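Local coordinates for protein ATP:cob(I)alamin adenosyltransferase (PDB 5CX7) that probably converts cob(I)alamin to adenosylcobalamin, the cofactor of propanediol dehydratase, and binds heme through the C-terminal domain modelled here, at residues D54-L57 against V58-E61; A109-D113 against G114-G118. One frame throughout, in Å; residues are numbered along the deposited sequence.

Contact 1 of 2, residues D54-L57 against V58-E61; sequences DALL and VSSE
The chain turns into helix 59-72 here, and the contact is the tight set of i to i+3 bonds that winds Leu56 and Leu57 onto Ser59 and Ser60. Leu56 O accepts from Ser59 N at 3.0 Å, and Leu57 O accepts from Ser60 N at 3.2 Å. Both bonds are bent, with N-H...O angles of 136° and 143°, as i to i+3 bonds at a tight turn usually are. Glu61 N continues the pattern to Val58 O.

Leu56 O has a second partner. Water 1 donates to it at 2.8 Å and also lies 2.6 Å from Ser60 OG, so the two hydrogen bonds of the water tie the loop carbonyl to a side chain near the start of helix 59-72. The hydroxyl of Ser60 is placed for this by chi1 of -64°, which sets OG beside its own backbone N, facing the water.

The side chains add a light apolar touch. CG2 of Val58 meets CB of Leu56 at 4.0 Å, with the leucine's CD1 only slightly farther off. Ser59 OG lies 3.7 Å from the same Leu56 CB, but it shares a hydrogen bond with Ser123 OG.

Much of what surrounds this turn belongs to a second subunit: Leu56 packs on its Ala72, Leu57 on its His43 and Val58 on its Leu97, while Glu61 forms salt bridges with Lys100 of that subunit and with Lys65 of its own chain. Within the chain, the turn leads from the loop after strand 46-51 into helix 59-72, with Ser59 and Ser60 resting on Val36 of strand 36-41.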
ATOM      1  N   ASP E  54     -23.975 -14.188   3.994  1.00 19.40           N
ATOM      2  CA  ASP E  54     -23.276 -14.607   5.202  1.00 19.72           C
ATOM      3  C   ASP E  54     -21.958 -15.343   4.990  1.00 16.06           C
ATOM      4  O   ASP E  54     -21.395 -15.848   5.962  1.00 15.62           O
ATOM      5  CB  ASP E  54     -24.160 -15.451   6.130  1.00 23.83           C
ATOM      6  CG  ASP E  54     -25.412 -14.736   6.556  1.00 29.97           C
ATOM      7  OD1 ASP E  54     -25.325 -13.565   6.943  1.00 26.88           O
ATOM      8  OD2 ASP E  54     -26.493 -15.375   6.511  1.00 32.68           O
ATOM      9  N   ALA E  55     -21.408 -15.343   3.783  1.00 13.85           N
ATOM     10  CA  ALA E  55     -20.057 -15.873   3.612  1.00 12.90           C
ATOM     11  C   ALA E  55     -19.065 -15.105   4.503  1.00 13.32           C
ATOM     12  O   ALA E  55     -19.167 -13.883   4.696  1.00 13.21           O
ATOM     13  CB  ALA E  55     -19.605 -15.792   2.166  1.00 13.16           C
ATOM     14  N   LEU E  56     -18.066 -15.813   4.991  1.00 15.39           N
ATOM     15  CA  LEU E  56     -17.028 -15.166   5.831  1.00 14.79           C
ATOM     16  C   LEU E  56     -16.511 -13.962   5.097  1.00 13.89           C
ATOM     17  O   LEU E  56     -16.183 -14.065   3.898  1.00 14.65           O
ATOM     18  CB  LEU E  56     -15.859 -16.092   6.063  1.00 13.02           C
ATOM     19  CG  LEU E  56     -16.066 -17.337   6.910  1.00 16.09           C
ATOM     20  CD1 LEU E  56     -14.764 -18.157   6.994  1.00 17.51           C
ATOM     21  CD2 LEU E  56     -16.553 -17.020   8.302  1.00 13.84           C
ATOM     22  N   LEU E  57     -16.324 -12.846   5.809  1.00 13.88           N
ATOM     23  CA  LEU E  57     -15.756 -11.666   5.133  1.00 14.01           C
ATOM     24  C   LEU E  57     -14.411 -11.880   4.490  1.00 11.35           C
ATOM     25  O   LEU E  57     -14.185 -11.369   3.380  1.00 11.40           O
ATOM     26  CB  LEU E  57     -15.645 -10.439   6.044  1.00 17.46           C
ATOM     27  CG  LEU E  57     -16.863  -9.801   6.694  1.00 22.17           C
ATOM     28  CD1 LEU E  57     -16.412  -8.582   7.479  1.00 27.07           C
ATOM     29  CD2 LEU E  57     -17.852  -9.389   5.617  1.00 26.21           C
ATOM     30  N   VAL E  58     -13.553 -12.646   5.109  1.00 10.74           N
ATOM     31  CA  VAL E  58     -12.235 -13.006   4.526  1.00 11.94           C
ATOM     32  C   VAL E  58     -12.313 -13.632   3.135  1.00 11.89           C
ATOM     33  O   VAL E  58     -11.433 -13.468   2.314  1.00 10.21           O
ATOM     34  CB  VAL E  58     -11.335 -13.862   5.404  1.00 14.72           C
ATOM     35  CG1 VAL E  58     -10.965 -13.135   6.688  1.00 16.53           C
ATOM     36  CG2 VAL E  58     -11.936 -15.255   5.673  1.00 14.83           C
ATOM     37  N   SER E  59     -13.392 -14.412   2.907  1.00 11.46           N
ATOM     38  CA  SER E  59     -13.575 -15.077   1.617  1.00 12.17           C
ATOM     39  C   SER E  59     -13.734 -14.163   0.408  1.00 12.21           C
ATOM     40  O   SER E  59     -13.357 -14.543  -0.708  1.00 11.88           O
ATOM     41  CB  SER E  59     -14.821 -16.017   1.722  1.00 12.84           C
ATOM     42  OG  SER E  59     -14.518 -16.924   2.765  1.00 12.98           O
ATOM     43  N   SER E  60     -14.182 -12.931   0.632  1.00 11.90           N
ATOM     44  CA  SER E  60     -14.168 -11.863  -0.411  1.00 13.41           C
ATOM     45  C   SER E  60     -12.779 -11.583  -0.991  1.00 12.37           C
ATOM     46  O   SER E  60     -12.654 -11.192  -2.148  1.00 12.64           O
ATOM     47  CB  SER E  60     -14.822 -10.561   0.077  1.00 13.18           C
ATOM     48  OG  SER E  60     -16.199 -10.833   0.337  1.00 14.37           O
ATOM     49  N   GLU E  61     -11.761 -11.782  -0.183  1.00 13.94           N
ATOM     50  CA  GLU E  61     -10.349 -11.575  -0.616  1.00 14.31           C
ATOM     51  C   GLU E  61      -9.722 -12.897  -0.993  1.00 13.00           C
ATOM     52  O   GLU E  61      -9.072 -12.981  -2.018  1.00 13.45           O
ATOM     53  CB  GLU E  61      -9.590 -10.871   0.534  1.00 16.09           C
ATOM     54  CG  GLU E  61      -8.131 -10.596   0.236  1.00 18.77           C
ATOM     55  CD  GLU E  61      -7.498  -9.571   1.157  1.00 21.15           C
ATOM     56  OE1 GLU E  61      -8.203  -8.956   2.016  1.00 22.37           O
ATOM     57  OE2 GLU E  61      -6.236  -9.404   1.084  1.00 21.61           O
TER
HETATM   58  O   HOH W   1     -17.465 -12.437   2.021  1.00 14.01           O

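Contact 2 of 2, residues A109-D113 against G114-G118; sequences ALWRD and GILIG
Leu116 crosses over one face of the Trp111 indole, its CB above the six-membered ring. Leu116 CB sits 4.0 Å from the centroid of that Trp111 ring, 14° off the normal, a CH-pi contact, and Leu116 CD1 reaches Trp111 CE2 at 3.9 Å. With CG of Leu116 turned anti to the backbone N (chi1 178°), CD1 also reaches CB of Ala109. The ring edge meets the turn, where Gly114 O lies 3.7 Å from Trp111 CZ3.

Trp111 and Leu116 form a non-hydrogen-bonded pair of the beta hairpin joining strands 107-112 and 115-123. A type I' turn from Arg112 to Ile115 closes it, with backbone bonds from Arg112 N to Ile115 O and from Ile115 N to Arg112 O, each 2.9 Å. Further along is a classic beta bulge: Ile117 and Gly118 both face Leu110, whose O takes a nearly straight bond from Ile117 N at 2.8 Å and a weak one from Gly118 N.

Away from the indole, CD1 of Ile117 lies over one face of the Arg112 guanidinium, 3.8 Å from NH1 and offset toward the rim. That guanidinium is anchored by a salt bridge from NH1 to Asp16 and a hydrogen bond to Val10 O.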
ATOM      1  N   ALA E 109      -6.633 -24.350 -11.580  1.00 13.44           N
ATOM      2  CA  ALA E 109      -6.373 -23.882 -12.914  1.00 13.74           C
ATOM      3  C   ALA E 109      -7.252 -24.683 -13.887  1.00 15.50           C
ATOM      4  O   ALA E 109      -7.512 -25.856 -13.664  1.00 15.90           O
ATOM      5  CB  ALA E 109      -4.932 -24.088 -13.266  1.00 13.58           C
ATOM      6  N   LEU E 110      -7.759 -24.014 -14.894  1.00 18.19           N
ATOM      7  CA  LEU E 110      -8.703 -24.605 -15.848  1.00 18.03           C
ATOM      8  C   LEU E 110      -7.988 -24.699 -17.207  1.00 18.97           C
ATOM      9  O   LEU E 110      -7.525 -23.683 -17.737  1.00 17.73           O
ATOM     10  CB  LEU E 110      -9.932 -23.772 -15.966  1.00 17.39           C
ATOM     11  CG  LEU E 110     -10.635 -23.444 -14.642  1.00 21.10           C
ATOM     12  CD1 LEU E 110     -11.787 -22.499 -14.871  1.00 20.45           C
ATOM     13  CD2 LEU E 110     -11.120 -24.686 -13.926  1.00 21.27           C
ATOM     14  N   TRP E 111      -8.002 -25.893 -17.782  1.00 19.51           N
ATOM     15  CA  TRP E 111      -7.302 -26.193 -19.043  1.00 19.43           C
ATOM     16  C   TRP E 111      -8.212 -26.880 -20.069  1.00 22.02           C
ATOM     17  O   TRP E 111      -9.128 -27.605 -19.707  1.00 22.16           O
ATOM     18  CB  TRP E 111      -6.162 -27.157 -18.787  1.00 20.21           C
ATOM     19  CG  TRP E 111      -5.115 -26.714 -17.875  1.00 20.22           C
ATOM     20  CD1 TRP E 111      -5.148 -26.766 -16.532  1.00 20.01           C
ATOM     21  CD2 TRP E 111      -3.841 -26.159 -18.228  1.00 19.41           C
ATOM     22  NE1 TRP E 111      -3.983 -26.260 -16.014  1.00 22.02           N
ATOM     23  CE2 TRP E 111      -3.172 -25.864 -17.039  1.00 21.37           C
ATOM     24  CE3 TRP E 111      -3.201 -25.906 -19.449  1.00 20.90           C
ATOM     25  CZ2 TRP E 111      -1.861 -25.335 -17.017  1.00 23.24           C
ATOM     26  CZ3 TRP E 111      -1.927 -25.357 -19.446  1.00 20.33           C
ATOM     27  CH2 TRP E 111      -1.264 -25.078 -18.257  1.00 23.29           C
ATOM     28  N   ARG E 112      -8.022 -26.540 -21.347  1.00 23.78           N
ATOM     29  CA  ARG E 112      -8.741 -27.180 -22.487  1.00 25.72           C
ATOM     30  C   ARG E 112      -7.722 -27.391 -23.561  1.00 30.31           C
ATOM     31  O   ARG E 112      -7.132 -26.393 -24.005  1.00 27.74           O
ATOM     32  CB  ARG E 112      -9.844 -26.278 -23.091  1.00 25.55           C
ATOM     33  CG  ARG E 112     -11.203 -26.853 -23.017  1.00 28.07           C
ATOM     34  CD  ARG E 112     -12.218 -25.975 -23.792  1.00 28.31           C
ATOM     35  NE  ARG E 112     -13.332 -26.139 -22.927  1.00 28.65           N
ATOM     36  CZ  ARG E 112     -14.142 -25.182 -22.506  1.00 27.58           C
ATOM     37  NH1 ARG E 112     -14.017 -23.912 -22.881  1.00 28.69           N
ATOM     38  NH2 ARG E 112     -15.109 -25.533 -21.721  1.00 28.05           N
ATOM     39  N   ASP E 113      -7.616 -28.620 -24.064  1.00 32.05           N
ATOM     40  CA  ASP E 113      -6.722 -28.922 -25.202  1.00 33.14           C
ATOM     41  C   ASP E 113      -5.300 -28.408 -24.996  1.00 34.58           C
ATOM     42  O   ASP E 113      -4.726 -27.784 -25.899  1.00 35.90           O
ATOM     43  CB  ASP E 113      -7.277 -28.343 -26.524  1.00 34.19           C
ATOM     44  CG  ASP E 113      -8.663 -28.899 -26.912  1.00 39.41           C
ATOM     45  OD1 ASP E 113      -9.050 -29.996 -26.444  1.00 47.30           O
ATOM     46  OD2 ASP E 113      -9.437 -28.180 -27.618  1.00 46.11           O
ATOM     47  N   GLY E 114      -4.775 -28.603 -23.789  1.00 35.76           N
ATOM     48  CA  GLY E 114      -3.456 -28.115 -23.443  1.00 31.82           C
ATOM     49  C   GLY E 114      -3.289 -26.611 -23.229  1.00 31.94           C
ATOM     50  O   GLY E 114      -2.166 -26.145 -23.030  1.00 27.11           O
ATOM     51  N   ILE E 115      -4.377 -25.843 -23.248  1.00 25.82           N
ATOM     52  CA  ILE E 115      -4.331 -24.396 -23.149  1.00 24.76           C
ATOM     53  C   ILE E 115      -4.940 -24.004 -21.794  1.00 23.83           C
ATOM     54  O   ILE E 115      -6.050 -24.419 -21.462  1.00 20.95           O
ATOM     55  CB  ILE E 115      -5.108 -23.709 -24.295  1.00 24.67           C
ATOM     56  CG1 ILE E 115      -4.551 -24.120 -25.695  1.00 29.35           C
ATOM     57  CG2 ILE E 115      -5.098 -22.192 -24.154  1.00 26.97           C
ATOM     58  CD1 ILE E 115      -3.145 -23.641 -25.960  1.00 30.31           C
ATOM     59  N   LEU E 116      -4.249 -23.116 -21.095  1.00 18.36           N
ATOM     60  CA  LEU E 116      -4.756 -22.555 -19.853  1.00 17.91           C
ATOM     61  C   LEU E 116      -5.828 -21.540 -20.187  1.00 15.55           C
ATOM     62  O   LEU E 116      -5.613 -20.564 -20.908  1.00 19.28           O
ATOM     63  CB  LEU E 116      -3.637 -21.858 -19.084  1.00 18.92           C
ATOM     64  CG  LEU E 116      -4.059 -21.166 -17.762  1.00 20.12           C
ATOM     65  CD1 LEU E 116      -4.457 -22.216 -16.760  1.00 18.75           C
ATOM     66  CD2 LEU E 116      -2.909 -20.317 -17.241  1.00 20.28           C
ATOM     67  N   ILE E 117      -7.023 -21.708 -19.616  1.00 15.08           N
ATOM     68  CA  ILE E 117      -8.126 -20.781 -19.947  1.00 14.68           C
ATOM     69  C   ILE E 117      -8.645 -19.940 -18.769  1.00 12.97           C
ATOM     70  O   ILE E 117      -9.492 -19.070 -18.984  1.00 14.65           O
ATOM     71  CB  ILE E 117      -9.336 -21.518 -20.648  1.00 16.84           C
ATOM     72  CG1 ILE E 117      -9.969 -22.626 -19.797  1.00 18.09           C
ATOM     73  CG2 ILE E 117      -8.862 -22.144 -21.983  1.00 17.97           C
ATOM     74  CD1 ILE E 117     -11.250 -23.239 -20.433  1.00 19.19           C
ATOM     75  N   GLY E 118      -8.243 -20.292 -17.562  1.00 13.03           N
ATOM     76  CA  GLY E 118      -8.736 -19.568 -16.413  1.00 13.13           C
ATOM     77  C   GLY E 118      -8.401 -20.262 -15.131  1.00 11.79           C
ATOM     78  O   GLY E 118      -7.672 -21.233 -15.091  1.00 13.32           O
TER

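Overall arrangement
The two contacts lie on opposite sides of the chain's centre, their centres about 27 Å apart, and share no helix or strand. Contact 1 starts a helix and contact 2 closes a hairpin at the edge of the sheet; both are partly buried. Contact 1 relies on bent helical-turn bonds and a bridging water, with little side-chain packing between its segments, and other subunits cover much of it. In contact 2 straighter cross-strand bonds combine with a CH-pi contact of leucine with tryptophan, and its own chain surrounds it, including the first modelled residues and C-terminal tail. Strand 115-123 relates them: its first residues are an arm of contact 2, and its far end nears contact 1.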